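Local coordinates for protein KLTH0A00704p (Lachancea thermotolerans, PDB 4J2G) that acts in autophagy as a member of the Atg13 family, this piece being its HORMA domain, which mediates recruitment of PI 3-kinase, at residues A[28-33]-A[84-89]; A[35-40]-A[89-94]; A[168-173]-A[245-250]; A[229-234]-A[238-243]. The protein carries 1 engineered substitution. All blocks are in the same frame, centred on the assembly; numbering follows the deposited sequence.

Contact 1: A[28-33]-A[84-89]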
loop_
_atom_site.group_PDB
_atom_site.type_symbol
_atom_site.label_atom_id
_atom_site.label_comp_id
_atom_site.label_asym_id
_atom_site.label_seq_id
_atom_site.Cartn_x
_atom_site.Cartn_y
_atom_site.Cartn_z
ATOM N N ASN A 28 4.401 -6.611 17.103
ATOM C CA ASN A 28 5.554 -5.755 16.911
ATOM C C ASN A 28 5.934 -5.739 15.428
ATOM O O ASN A 28 6.374 -4.717 14.887
ATOM C CB ASN A 28 6.758 -6.244 17.720
ATOM C CG ASN A 28 6.749 -5.765 19.168
ATOM O OD1 ASN A 28 6.050 -4.818 19.549
ATOM N ND2 ASN A 28 7.556 -6.419 19.987
ATOM N N PHE A 29 5.747 -6.875 14.777
ATOM C CA PHE A 29 6.016 -6.950 13.385
ATOM C C PHE A 29 5.036 -6.028 12.602
ATOM O O PHE A 29 5.454 -5.206 11.757
ATOM C CB PHE A 29 5.841 -8.350 12.913
ATOM C CG PHE A 29 6.253 -8.501 11.529
ATOM C CD1 PHE A 29 7.623 -8.564 11.211
ATOM C CD2 PHE A 29 5.307 -8.474 10.523
ATOM C CE1 PHE A 29 8.037 -8.630 9.901
ATOM C CE2 PHE A 29 5.706 -8.525 9.201
ATOM C CZ PHE A 29 7.066 -8.589 8.891
ATOM N N PHE A 30 3.743 -6.184 12.877
ATOM C CA PHE A 30 2.715 -5.335 12.266
ATOM C C PHE A 30 3.140 -3.883 12.344
ATOM O O PHE A 30 3.126 -3.193 11.334
ATOM C CB PHE A 30 1.402 -5.439 13.003
ATOM C CG PHE A 30 0.500 -6.478 12.480
ATOM C CD1 PHE A 30 0.884 -7.831 12.441
ATOM C CD2 PHE A 30 -0.759 -6.110 12.027
ATOM C CE1 PHE A 30 -0.003 -8.775 11.943
ATOM C CE2 PHE A 30 -1.631 -7.040 11.497
ATOM C CZ PHE A 30 -1.273 -8.385 11.499
ATOM N N LEU A 31 3.531 -3.457 13.543
ATOM C CA LEU A 31 4.054 -2.107 13.779
ATOM C C LEU A 31 5.290 -1.783 12.952
ATOM O O LEU A 31 5.271 -0.776 12.260
ATOM C CB LEU A 31 4.358 -1.855 15.244
ATOM C CG LEU A 31 3.167 -1.933 16.224
ATOM C CD1 LEU A 31 3.672 -1.795 17.679
ATOM C CD2 LEU A 31 2.116 -0.889 15.944
ATOM N N LYS A 32 6.337 -2.639 12.987
ATOM C CA LYS A 32 7.533 -2.422 12.167
ATOM C C LYS A 32 7.186 -2.374 10.655
ATOM O O LYS A 32 7.664 -1.486 9.933
ATOM C CB LYS A 32 8.641 -3.487 12.431
ATOM C CG LYS A 32 9.347 -3.355 13.784
ATOM C CD LYS A 32 10.462 -4.389 13.969
ATOM C CE LYS A 32 10.854 -4.508 15.448
ATOM N NZ LYS A 32 11.869 -5.584 15.699
ATOM N N ALA A 33 6.381 -3.354 10.202
ATOM C CA ALA A 33 5.972 -3.471 8.816
ATOM C C ALA A 33 5.270 -2.202 8.303
ATOM O O ALA A 33 5.690 -1.585 7.276
ATOM C CB ALA A 33 5.117 -4.728 8.573
ATOM N N GLU A 84 -9.405 -8.743 22.043
ATOM C CA GLU A 84 -10.012 -8.577 20.732
ATOM C C GLU A 84 -8.994 -9.079 19.733
ATOM O O GLU A 84 -7.796 -9.111 20.029
ATOM C CB GLU A 84 -10.360 -7.118 20.450
ATOM C CG GLU A 84 -11.376 -6.483 21.398
ATOM C CD GLU A 84 -11.853 -5.097 20.939
ATOM O OE1 GLU A 84 -11.078 -4.120 21.049
ATOM O OE2 GLU A 84 -13.017 -4.970 20.480
ATOM N N SER A 85 -9.486 -9.512 18.571
ATOM C CA SER A 85 -8.667 -9.829 17.413
ATOM C C SER A 85 -7.815 -8.636 16.978
ATOM O O SER A 85 -8.267 -7.478 17.064
ATOM C CB SER A 85 -9.555 -10.232 16.250
ATOM O OG SER A 85 -9.822 -11.608 16.315
ATOM N N LEU A 86 -6.609 -8.957 16.513
ATOM C CA LEU A 86 -5.618 -8.009 15.984
ATOM C C LEU A 86 -6.201 -7.589 14.637
ATOM O O LEU A 86 -6.335 -8.418 13.782
ATOM C CB LEU A 86 -4.295 -8.744 15.787
ATOM C CG LEU A 86 -2.958 -8.165 16.291
ATOM C CD1 LEU A 86 -1.800 -8.816 15.543
ATOM C CD2 LEU A 86 -2.846 -6.655 16.157
ATOM N N PRO A 87 -6.645 -6.332 14.478
ATOM C CA PRO A 87 -7.421 -6.000 13.261
ATOM C C PRO A 87 -6.535 -6.114 12.002
ATOM O O PRO A 87 -5.343 -5.898 12.104
ATOM C CB PRO A 87 -7.802 -4.517 13.460
ATOM C CG PRO A 87 -7.425 -4.175 14.864
ATOM C CD PRO A 87 -6.429 -5.179 15.363
ATOM N N PRO A 88 -7.108 -6.460 10.831
ATOM C CA PRO A 88 -6.311 -6.370 9.590
ATOM C C PRO A 88 -5.862 -4.909 9.318
ATOM O O PRO A 88 -6.658 -3.942 9.491
ATOM C CB PRO A 88 -7.295 -6.875 8.504
ATOM C CG PRO A 88 -8.649 -6.540 9.082
ATOM C CD PRO A 88 -8.505 -6.861 10.556
ATOM N N LEU A 89 -4.596 -4.786 8.931
ATOM C CA LEU A 89 -3.882 -3.523 8.720
ATOM C C LEU A 89 -3.781 -3.205 7.233
ATOM O O LEU A 89 -3.158 -3.934 6.473
ATOM C CB LEU A 89 -2.505 -3.563 9.388
ATOM C CG LEU A 89 -1.342 -2.497 9.408
ATOM C CD1 LEU A 89 -1.479 -1.272 8.571
ATOM C CD2 LEU A 89 -1.021 -2.061 10.832
#
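F30 has chi1 at -91°, well off the usual value, which directs its ring from the helix at L86, P87 and L89, while L89 keeps CG anti to its backbone N (chi1 177°), which carries its isopropyl end past the ring and leaves the CB methylene against it. L86 arrives from the opposite direction to F30. Its CD1 methyl sits over the centre of one ring face, a CH-pi contact 4.1 Å from the F30 centroid and only 12° off the ring normal. The nearest single pair there is L86 CD1 to F30 CE1, at 4.0 Å. On the CD2-CE2 side the approach is oblique: F30 CD2 lies 4.1 Å from L89 CB, and F30 CE2 lies 3.9 Å from the carbonyl O of P87. That oxygen accepts a hydrogen bond from W77 NE1, and the W77 ring also meets the F30 ring. An alanine in place of F30 would remove the face on which L86 CD1 rests and would probably open a gap between the helix, L89 and W77. No hydrogen bond joins the two segments, and the hold between them is mainly apolar. The segment 84-89 thus runs alongside helix 18-39 as it enters strand 89-96, with W77 of helix 70-78 touching L86 and L89, and I134 of strand 126-136 packing against F30 and A33.

Contact 2: A[35-40]-A[89-94]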
loop_
_atom_site.group_PDB
_atom_site.type_symbol
_atom_site.label_atom_id
_atom_site.label_comp_id
_atom_site.label_asym_id
_atom_site.label_seq_id
_atom_site.Cartn_x
_atom_site.Cartn_y
_atom_site.Cartn_z
ATOM N N LEU A 35 5.602 0.662 9.693
ATOM C CA LEU A 35 6.496 1.805 9.758
ATOM C C LEU A 35 7.357 1.855 8.504
ATOM O O LEU A 35 7.393 2.879 7.828
ATOM C CB LEU A 35 7.319 1.855 11.063
ATOM C CG LEU A 35 6.620 2.319 12.351
ATOM C CD1 LEU A 35 7.516 2.101 13.574
ATOM C CD2 LEU A 35 6.079 3.764 12.316
ATOM N N LEU A 36 7.988 0.726 8.154
ATOM C CA LEU A 36 8.738 0.593 6.925
ATOM C C LEU A 36 7.981 1.155 5.688
ATOM O O LEU A 36 8.475 2.031 4.958
ATOM C CB LEU A 36 8.965 -0.880 6.692
ATOM C CG LEU A 36 10.229 -1.556 6.178
ATOM C CD1 LEU A 36 9.848 -2.628 5.148
ATOM C CD2 LEU A 36 11.323 -0.617 5.665
ATOM N N ILE A 37 6.776 0.635 5.460
ATOM C CA ILE A 37 5.987 0.966 4.304
ATOM C C ILE A 37 5.693 2.477 4.260
ATOM O O ILE A 37 5.982 3.113 3.261
ATOM C CB ILE A 37 4.711 0.116 4.296
ATOM C CG1 ILE A 37 5.033 -1.348 3.969
ATOM C CG2 ILE A 37 3.703 0.605 3.283
ATOM C CD1 ILE A 37 3.804 -2.208 4.144
ATOM N N CYS A 38 5.196 3.056 5.353
ATOM C CA CYS A 38 4.999 4.522 5.451
ATOM C C CYS A 38 6.267 5.408 5.336
ATOM O O CYS A 38 6.237 6.439 4.678
ATOM C CB CYS A 38 4.189 4.884 6.725
ATOM S SG CYS A 38 2.514 4.144 6.706
ATOM N N HIS A 39 7.384 5.011 5.944
ATOM C CA HIS A 39 8.570 5.870 5.917
ATOM C C HIS A 39 9.246 5.882 4.525
ATOM O O HIS A 39 10.035 6.762 4.212
ATOM C CB HIS A 39 9.574 5.436 6.988
ATOM C CG HIS A 39 9.141 5.743 8.387
ATOM N ND1 HIS A 39 8.088 6.591 8.683
ATOM C CD2 HIS A 39 9.648 5.344 9.581
ATOM C CE1 HIS A 39 7.953 6.679 9.996
ATOM N NE2 HIS A 39 8.891 5.938 10.566
ATOM N N SER A 40 8.927 4.900 3.693
ATOM C CA SER A 40 9.479 4.822 2.358
ATOM C C SER A 40 8.897 5.833 1.363
ATOM O O SER A 40 9.390 5.925 0.260
ATOM C CB SER A 40 9.222 3.444 1.797
ATOM O OG SER A 40 7.868 3.329 1.270
ATOM N N LEU A 89 -4.596 -4.786 8.931
ATOM C CA LEU A 89 -3.882 -3.523 8.720
ATOM C C LEU A 89 -3.781 -3.205 7.233
ATOM O O LEU A 89 -3.158 -3.934 6.473
ATOM C CB LEU A 89 -2.505 -3.563 9.388
ATOM C CG LEU A 89 -1.342 -2.497 9.408
ATOM C CD1 LEU A 89 -1.479 -1.272 8.571
ATOM C CD2 LEU A 89 -1.021 -2.061 10.832
ATOM N N VAL A 90 -4.452 -2.111 6.848
ATOM C CA VAL A 90 -4.532 -1.622 5.498
ATOM C C VAL A 90 -3.712 -0.362 5.319
ATOM O O VAL A 90 -3.747 0.531 6.146
ATOM C CB VAL A 90 -5.996 -1.476 5.077
ATOM C CG1 VAL A 90 -6.183 -0.742 3.700
ATOM C CG2 VAL A 90 -6.529 -2.886 4.995
ATOM N N ILE A 91 -2.887 -0.337 4.266
ATOM C CA ILE A 91 -2.094 0.862 3.944
ATOM C C ILE A 91 -2.382 1.336 2.513
ATOM O O ILE A 91 -2.276 0.564 1.597
ATOM C CB ILE A 91 -0.609 0.634 4.127
ATOM C CG1 ILE A 91 -0.332 0.322 5.615
ATOM C CG2 ILE A 91 0.206 1.894 3.778
ATOM C CD1 ILE A 91 1.100 -0.080 5.878
ATOM N N GLU A 92 -2.764 2.594 2.352
ATOM C CA GLU A 92 -2.985 3.135 1.002
ATOM C C GLU A 92 -1.826 4.086 0.666
ATOM O O GLU A 92 -1.397 4.820 1.504
ATOM C CB GLU A 92 -4.269 3.882 0.991
ATOM C CG GLU A 92 -5.501 2.963 1.113
ATOM C CD GLU A 92 -6.816 3.759 0.820
ATOM O OE1 GLU A 92 -6.845 4.988 1.047
ATOM O OE2 GLU A 92 -7.785 3.162 0.344
ATOM N N THR A 93 -1.291 4.016 -0.551
ATOM C CA THR A 93 -0.206 4.875 -0.994
ATOM C C THR A 93 -0.840 5.622 -2.137
ATOM O O THR A 93 -1.459 5.019 -3.011
ATOM C CB THR A 93 0.995 4.080 -1.499
ATOM O OG1 THR A 93 1.617 3.388 -0.388
ATOM C CG2 THR A 93 2.083 5.022 -2.127
ATOM N N TYR A 94 -0.707 6.943 -2.128
ATOM C CA TYR A 94 -1.365 7.726 -3.194
ATOM C C TYR A 94 -0.508 8.879 -3.663
ATOM O O TYR A 94 0.402 9.282 -2.971
ATOM C CB TYR A 94 -2.733 8.244 -2.717
ATOM C CG TYR A 94 -2.602 8.988 -1.400
ATOM C CD1 TYR A 94 -2.793 8.340 -0.187
ATOM C CD2 TYR A 94 -2.250 10.317 -1.374
ATOM C CE1 TYR A 94 -2.616 8.998 1.010
ATOM C CE2 TYR A 94 -2.112 10.990 -0.177
ATOM C CZ TYR A 94 -2.321 10.326 1.010
ATOM O OH TYR A 94 -2.149 11.012 2.201
#
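Helix 18-39 lies against one face of the five-stranded antiparallel sheet of the HORMA domain, and I37 and C38 of that helix rest on I91 of strand 89-96. I37 and I91 meet with their side chains crossing obliquely, branch against branch. The shortest approach is 3.7 Å, between I37 CG2 and I91 CD1. The same I37 methyl also lies 3.8 Å from I91 CG2, and the two CD1 ends of I37 and I91 come to 3.9 Å, so that both branches of I91 are engaged by one residue. I91 has CG1 anti to its carbonyl carbon (chi1 -63°) and an extended chi2 of 173°, which stretches CD1 out from the strand to the helix. C38 adds a looser touch, its SG 4.4 Å from I91 CG2. All three residues are buried and no hydrogen bond crosses between the segments, as expected where a helix packs on a sheet through aliphatic groups. Within the segment 35-40, S40 OG donates a hydrogen bond of 2.8 Å to I37 O, tilted 21° from the carbonyl plane. On strand 89-96, E92 alternates with I91 and turns to the other side of the sheet, where it forms salt bridges with R131 and R218. Around the isoleucine pair, W132 of strand 126-136 touches I37, T204 and I206 of strand 201-208 touch C38, and the backbone of I91 bonds to that of W132.

Contact 3: A[168-173]-A[245-250]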
loop_
_atom_site.group_PDB
_atom_site.type_symbol
_atom_site.label_atom_id
_atom_site.label_comp_id
_atom_site.label_asym_id
_atom_site.label_seq_id
_atom_site.Cartn_x
_atom_site.Cartn_y
_atom_site.Cartn_z
ATOM N N PHE A 168 10.839 -9.582 7.144
ATOM C CA PHE A 168 11.003 -8.151 7.163
ATOM C C PHE A 168 11.951 -7.649 6.050
ATOM O O PHE A 168 11.700 -6.600 5.443
ATOM C CB PHE A 168 11.458 -7.683 8.529
ATOM C CG PHE A 168 11.509 -6.183 8.667
ATOM C CD1 PHE A 168 10.316 -5.436 8.819
ATOM C CD2 PHE A 168 12.729 -5.505 8.653
ATOM C CE1 PHE A 168 10.345 -4.053 8.965
ATOM C CE2 PHE A 168 12.765 -4.110 8.794
ATOM C CZ PHE A 168 11.577 -3.396 8.946
ATOM N N ARG A 169 13.014 -8.404 5.778
ATOM C CA ARG A 169 14.071 -7.965 4.843
ATOM C C ARG A 169 13.542 -8.136 3.445
ATOM O O ARG A 169 13.880 -7.413 2.512
ATOM C CB ARG A 169 15.379 -8.761 5.014
ATOM C CG ARG A 169 16.037 -8.606 6.391
ATOM C CD ARG A 169 17.479 -9.132 6.472
ATOM N NE ARG A 169 17.597 -10.599 6.539
ATOM C CZ ARG A 169 18.200 -11.310 7.512
ATOM N NH1 ARG A 169 18.770 -10.722 8.562
ATOM N NH2 ARG A 169 18.240 -12.638 7.435
ATOM N N TYR A 170 12.712 -9.149 3.311
ATOM C CA TYR A 170 12.156 -9.430 2.062
ATOM C C TYR A 170 11.199 -8.202 1.688
ATOM O O TYR A 170 11.260 -7.645 0.611
ATOM C CB TYR A 170 11.382 -10.729 2.124
ATOM C CG TYR A 170 10.681 -10.898 0.810
ATOM C CD1 TYR A 170 11.397 -11.204 -0.333
ATOM C CD2 TYR A 170 9.329 -10.565 0.666
ATOM C CE1 TYR A 170 10.767 -11.274 -1.574
ATOM C CE2 TYR A 170 8.688 -10.632 -0.575
ATOM C CZ TYR A 170 9.418 -10.996 -1.686
ATOM O OH TYR A 170 8.798 -11.118 -2.925
ATOM N N LEU A 171 10.417 -7.786 2.660
ATOM C CA LEU A 171 9.475 -6.717 2.545
ATOM C C LEU A 171 10.242 -5.414 2.286
ATOM O O LEU A 171 9.769 -4.612 1.502
ATOM C CB LEU A 171 8.598 -6.678 3.790
ATOM C CG LEU A 171 7.637 -5.511 3.986
ATOM C CD1 LEU A 171 6.486 -5.642 2.961
ATOM C CD2 LEU A 171 7.125 -5.673 5.419
ATOM N N GLU A 172 11.439 -5.251 2.853
ATOM C CA GLU A 172 12.201 -4.055 2.591
ATOM C C GLU A 172 12.588 -4.019 1.128
ATOM O O GLU A 172 12.530 -2.968 0.457
ATOM C CB GLU A 172 13.484 -4.022 3.370
ATOM C CG GLU A 172 13.318 -3.528 4.768
ATOM C CD GLU A 172 14.589 -3.708 5.568
ATOM O OE1 GLU A 172 15.144 -2.673 6.007
ATOM O OE2 GLU A 172 15.037 -4.875 5.744
ATOM N N THR A 173 12.922 -5.180 0.608
ATOM C CA THR A 173 13.287 -5.215 -0.780
ATOM C C THR A 173 12.073 -5.056 -1.668
ATOM O O THR A 173 12.161 -4.412 -2.706
ATOM C CB THR A 173 13.965 -6.519 -1.107
ATOM O OG1 THR A 173 15.024 -6.693 -0.147
ATOM C CG2 THR A 173 14.543 -6.444 -2.471
ATOM N N ARG A 245 1.036 -8.745 -5.467
ATOM C CA ARG A 245 2.159 -9.599 -4.938
ATOM C C ARG A 245 1.752 -10.083 -3.586
ATOM O O ARG A 245 1.089 -9.332 -2.857
ATOM C CB ARG A 245 3.524 -8.838 -4.768
ATOM C CG ARG A 245 4.155 -8.473 -6.079
ATOM C CD ARG A 245 4.611 -9.728 -6.809
ATOM N NE ARG A 245 4.091 -9.722 -8.187
ATOM C CZ ARG A 245 4.733 -9.208 -9.239
ATOM N NH1 ARG A 245 5.944 -8.666 -9.087
ATOM N NH2 ARG A 245 4.166 -9.230 -10.441
ATOM N N LYS A 246 2.165 -11.304 -3.204
ATOM C CA LYS A 246 1.795 -11.826 -1.896
ATOM C C LYS A 246 3.030 -12.502 -1.342
ATOM O O LYS A 246 3.726 -13.169 -2.052
ATOM C CB LYS A 246 0.789 -12.913 -2.011
ATOM C CG LYS A 246 -0.586 -12.629 -2.479
ATOM C CD LYS A 246 -1.249 -13.981 -2.318
ATOM C CE LYS A 246 -2.668 -14.027 -2.800
ATOM N NZ LYS A 246 -2.609 -15.071 -3.836
ATOM N N ILE A 247 3.285 -12.329 -0.068
ATOM C CA ILE A 247 4.395 -12.978 0.584
ATOM C C ILE A 247 3.899 -14.357 1.035
ATOM O O ILE A 247 2.690 -14.558 1.257
ATOM C CB ILE A 247 4.938 -12.041 1.677
ATOM C CG1 ILE A 247 4.977 -10.616 1.065
ATOM C CG2 ILE A 247 6.344 -12.411 2.057
ATOM C CD1 ILE A 247 5.971 -9.626 1.660
ATOM N N THR A 248 4.812 -15.328 1.049
ATOM C CA THR A 248 4.533 -16.678 1.560
ATOM C C THR A 248 4.059 -16.496 2.977
ATOM O O THR A 248 4.650 -15.717 3.725
ATOM C CB THR A 248 5.815 -17.532 1.619
ATOM O OG1 THR A 248 6.550 -17.379 0.390
ATOM C CG2 THR A 248 5.472 -19.013 1.879
ATOM N N PRO A 249 2.966 -17.162 3.352
ATOM C CA PRO A 249 2.515 -16.841 4.683
ATOM C C PRO A 249 3.430 -17.408 5.744
ATOM O O PRO A 249 4.174 -18.380 5.507
ATOM C CB PRO A 249 1.126 -17.459 4.726
ATOM C CG PRO A 249 0.681 -17.453 3.285
ATOM C CD PRO A 249 1.941 -17.907 2.601
ATOM N N ILE A 250 3.447 -16.755 6.888
ATOM C CA ILE A 250 4.149 -17.324 8.001
ATOM C C ILE A 250 3.159 -18.154 8.805
ATOM O O ILE A 250 2.091 -17.668 9.218
ATOM C CB ILE A 250 4.902 -16.270 8.800
ATOM C CG1 ILE A 250 6.032 -15.754 7.914
ATOM C CG2 ILE A 250 5.460 -16.879 10.070
ATOM C CD1 ILE A 250 6.988 -14.812 8.598
#
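I247 sets its CD1 methyl at the CD2-CE2 edge of the Y170 ring, with CG2 off the plane beside the same edge. The CD1 methyl lies near the ring plane, 3.6 Å from Y170 CD2 and 3.7 Å from Y170 CE2, while I247 CG2 stands 3.8 Å from Y170 CD2. The two side chains slide past one another in opposite directions, and the ring offers its edge to I247. Y170 reaches this position with CG anti to the backbone N (chi1 174°), which swings the ring from the helix toward the segment 245-250. L171, next along helix 158-177, meets the same methyl less closely, I247 CD1 to L171 CD1 at 4.2 Å. Replacing I247 by a serine would take away both branches and is likely to leave the Y170 edge and L171 CD1 without their aliphatic partner. L167 and L174 of the same helix also touch I247, and its backbone bonds to I259 of strand 255-264, fixing it at the outermost strand of the sheet. With no hydrogen bond or ion pair between the two segments, the contact rests on dispersion and on partial shielding of I247 from water, and the aromatic hydroxyl plays no part in it.

Contact 4: A[229-234]-A[238-243]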
loop_
_atom_site.group_PDB
_atom_site.type_symbol
_atom_site.label_atom_id
_atom_site.label_comp_id
_atom_site.label_asym_id
_atom_site.label_seq_id
_atom_site.Cartn_x
_atom_site.Cartn_y
_atom_site.Cartn_z
ATOM N N TYR A 229 -5.819 -1.278 -21.748
ATOM C CA TYR A 229 -5.899 -2.454 -20.898
ATOM C C TYR A 229 -7.176 -3.208 -21.118
ATOM O O TYR A 229 -8.265 -2.624 -21.090
ATOM C CB TYR A 229 -5.795 -2.035 -19.419
ATOM C CG TYR A 229 -4.358 -1.904 -19.015
ATOM C CD1 TYR A 229 -3.534 -3.038 -18.975
ATOM C CD2 TYR A 229 -3.800 -0.663 -18.694
ATOM C CE1 TYR A 229 -2.180 -2.910 -18.628
ATOM C CE2 TYR A 229 -2.456 -0.530 -18.324
ATOM C CZ TYR A 229 -1.668 -1.661 -18.249
ATOM O OH TYR A 229 -0.344 -1.546 -17.861
ATOM N N SER A 230 -7.054 -4.518 -21.291
ATOM C CA SER A 230 -8.235 -5.354 -21.416
ATOM C C SER A 230 -8.359 -6.432 -20.294
ATOM O O SER A 230 -7.517 -7.367 -20.147
ATOM C CB SER A 230 -8.250 -5.977 -22.809
ATOM O OG SER A 230 -9.577 -6.000 -23.295
ATOM N N ASN A 231 -9.392 -6.254 -19.482
ATOM C CA ASN A 231 -9.664 -7.116 -18.353
ATOM C C ASN A 231 -10.045 -8.523 -18.786
ATOM O O ASN A 231 -10.900 -8.709 -19.676
ATOM C CB ASN A 231 -10.750 -6.516 -17.516
ATOM C CG ASN A 231 -10.363 -5.169 -16.968
ATOM O OD1 ASN A 231 -9.181 -4.817 -16.916
ATOM N ND2 ASN A 231 -11.343 -4.417 -16.508
ATOM N N VAL A 232 -9.346 -9.499 -18.210
ATOM C CA VAL A 232 -9.697 -10.886 -18.374
ATOM C C VAL A 232 -9.826 -11.622 -17.034
ATOM O O VAL A 232 -9.208 -11.240 -16.012
ATOM C CB VAL A 232 -8.653 -11.615 -19.218
ATOM C CG1 VAL A 232 -8.672 -11.030 -20.624
ATOM C CG2 VAL A 232 -7.254 -11.574 -18.560
ATOM N N ILE A 233 -10.568 -12.725 -17.060
ATOM C CA ILE A 233 -10.805 -13.536 -15.885
ATOM C C ILE A 233 -9.451 -13.986 -15.343
ATOM O O ILE A 233 -8.575 -14.414 -16.090
ATOM C CB ILE A 233 -11.828 -14.669 -16.178
ATOM C CG1 ILE A 233 -13.216 -14.027 -16.508
ATOM C CG2 ILE A 233 -12.142 -15.490 -14.934
ATOM C CD1 ILE A 233 -13.919 -13.394 -15.287
ATOM N N ASN A 234 -9.240 -13.843 -14.044
ATOM C CA ASN A 234 -8.005 -14.414 -13.453
ATOM C C ASN A 234 -8.254 -14.650 -12.030
ATOM O O ASN A 234 -9.222 -14.147 -11.492
ATOM C CB ASN A 234 -6.752 -13.499 -13.666
ATOM C CG ASN A 234 -6.804 -12.235 -12.829
ATOM O OD1 ASN A 234 -6.200 -12.198 -11.753
ATOM N ND2 ASN A 234 -7.563 -11.231 -13.268
ATOM N N LEU A 238 -8.244 -9.149 -10.317
ATOM C CA LEU A 238 -7.912 -7.741 -10.579
ATOM C C LEU A 238 -8.054 -7.389 -12.046
ATOM O O LEU A 238 -7.744 -8.192 -12.922
ATOM C CB LEU A 238 -6.503 -7.390 -10.126
ATOM C CG LEU A 238 -6.249 -7.450 -8.617
ATOM C CD1 LEU A 238 -4.735 -7.340 -8.456
ATOM C CD2 LEU A 238 -7.022 -6.384 -7.819
ATOM N N PRO A 239 -8.537 -6.199 -12.310
ATOM C CA PRO A 239 -8.473 -5.576 -13.678
ATOM C C PRO A 239 -7.009 -5.499 -14.133
ATOM O O PRO A 239 -6.146 -5.491 -13.303
ATOM C CB PRO A 239 -9.021 -4.137 -13.495
ATOM C CG PRO A 239 -9.356 -3.952 -12.030
ATOM C CD PRO A 239 -8.861 -5.226 -11.243
ATOM N N ALA A 240 -6.775 -5.482 -15.448
ATOM C CA ALA A 240 -5.493 -5.711 -16.033
ATOM C C ALA A 240 -4.527 -4.565 -15.774
ATOM O O ALA A 240 -3.351 -4.801 -15.839
ATOM C CB ALA A 240 -5.675 -6.025 -17.557
ATOM N N HIS A 241 -5.010 -3.312 -15.536
ATOM C CA HIS A 241 -4.084 -2.246 -15.176
ATOM C C HIS A 241 -3.448 -2.443 -13.753
ATOM O O HIS A 241 -2.534 -1.682 -13.379
ATOM C CB HIS A 241 -4.711 -0.824 -15.323
ATOM C CG HIS A 241 -5.798 -0.530 -14.326
ATOM N ND1 HIS A 241 -7.034 -1.158 -14.358
ATOM C CD2 HIS A 241 -5.851 0.344 -13.286
ATOM C CE1 HIS A 241 -7.797 -0.695 -13.374
ATOM N NE2 HIS A 241 -7.103 0.207 -12.699
ATOM N N LEU A 242 -3.896 -3.437 -12.965
ATOM C CA LEU A 242 -3.389 -3.567 -11.553
ATOM C C LEU A 242 -2.594 -4.878 -11.416
ATOM O O LEU A 242 -2.769 -5.789 -12.201
ATOM C CB LEU A 242 -4.526 -3.627 -10.556
ATOM C CG LEU A 242 -5.397 -2.374 -10.431
ATOM C CD1 LEU A 242 -6.529 -2.632 -9.414
ATOM C CD2 LEU A 242 -4.610 -1.083 -10.080
ATOM N N GLU A 243 -1.722 -4.996 -10.423
ATOM C CA GLU A 243 -0.979 -6.248 -10.270
ATOM C C GLU A 243 -1.023 -6.557 -8.759
ATOM O O GLU A 243 -1.322 -5.668 -7.974
ATOM C CB GLU A 243 0.443 -6.012 -10.680
ATOM C CG GLU A 243 1.293 -7.245 -10.747
ATOM C CD GLU A 243 1.515 -7.737 -12.170
ATOM O OE1 GLU A 243 1.706 -6.875 -13.075
ATOM O OE2 GLU A 243 1.509 -8.987 -12.380
HETATM O O HOH W 1 -7.955 -2.225 -16.622
HETATM O O HOH W 2 -7.554 -8.804 -15.715
#
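Y229 lies with one ring face over H241, whose CA is 3.7 Å from the ring centroid and almost on its normal, a CH-pi contact; H241 CB is 3.5 Å from Y229 CD2. A240 packs its CB against Y229 CD1 at 3.9 Å. Two asparagines tie the backbones together. A240 N donates to N231 OD1 over 2.9 Å in a straight bond (169°), though it lies above the amide carbonyl plane. N234, its CG between backbone N and carbonyl carbon (chi1 71°), turns both amide hydrogens to carbonyls: ND2 reaches L238 O at 3.1 Å by a bent bond, and V232 O at 3.2 Å by a nearly straight one. Water 1 bridges N231 OD1 and H241 ND1, the latter at 2.7 Å, and water 2 links V232 N to L238 O. Farther out, T236 OG1 bonds to N234 OD1, D266 to the Y229 hydroxyl, and the carbonyl of L221 to H241 NE2, fixing each polar group. The chain doubles back, the two runs 159° apart, and is joined by side-chain amides and waters instead of backbone pairs. P239 to L242 form a type I beta turn, closed by L242 N to P239 O, which leads into strand 242-252.

Contacts 1 and 2 follow one another along helix 18-39, their centres 13 Å apart, and share L89, where the loop before it becomes strand 89-96. Contact 3 belongs to the companion helix 158-177, which packs beside helix 18-39: F168 meets F29 (F29 CE1 to F168 CB, 3.8 Å), and L36 CG comes within 3.6 Å of F168 CZ. The two helices thus pack side by side through these residues, and contacts 2 and 3 reach the same sheet. Contact 4 adjoins contact 3 through strand 242-252, but its centre is about 23 Å from that of contact 3 and about 30 Å from that of contact 1; contacts 1 and 4 lie on opposite sides of the chain's centre.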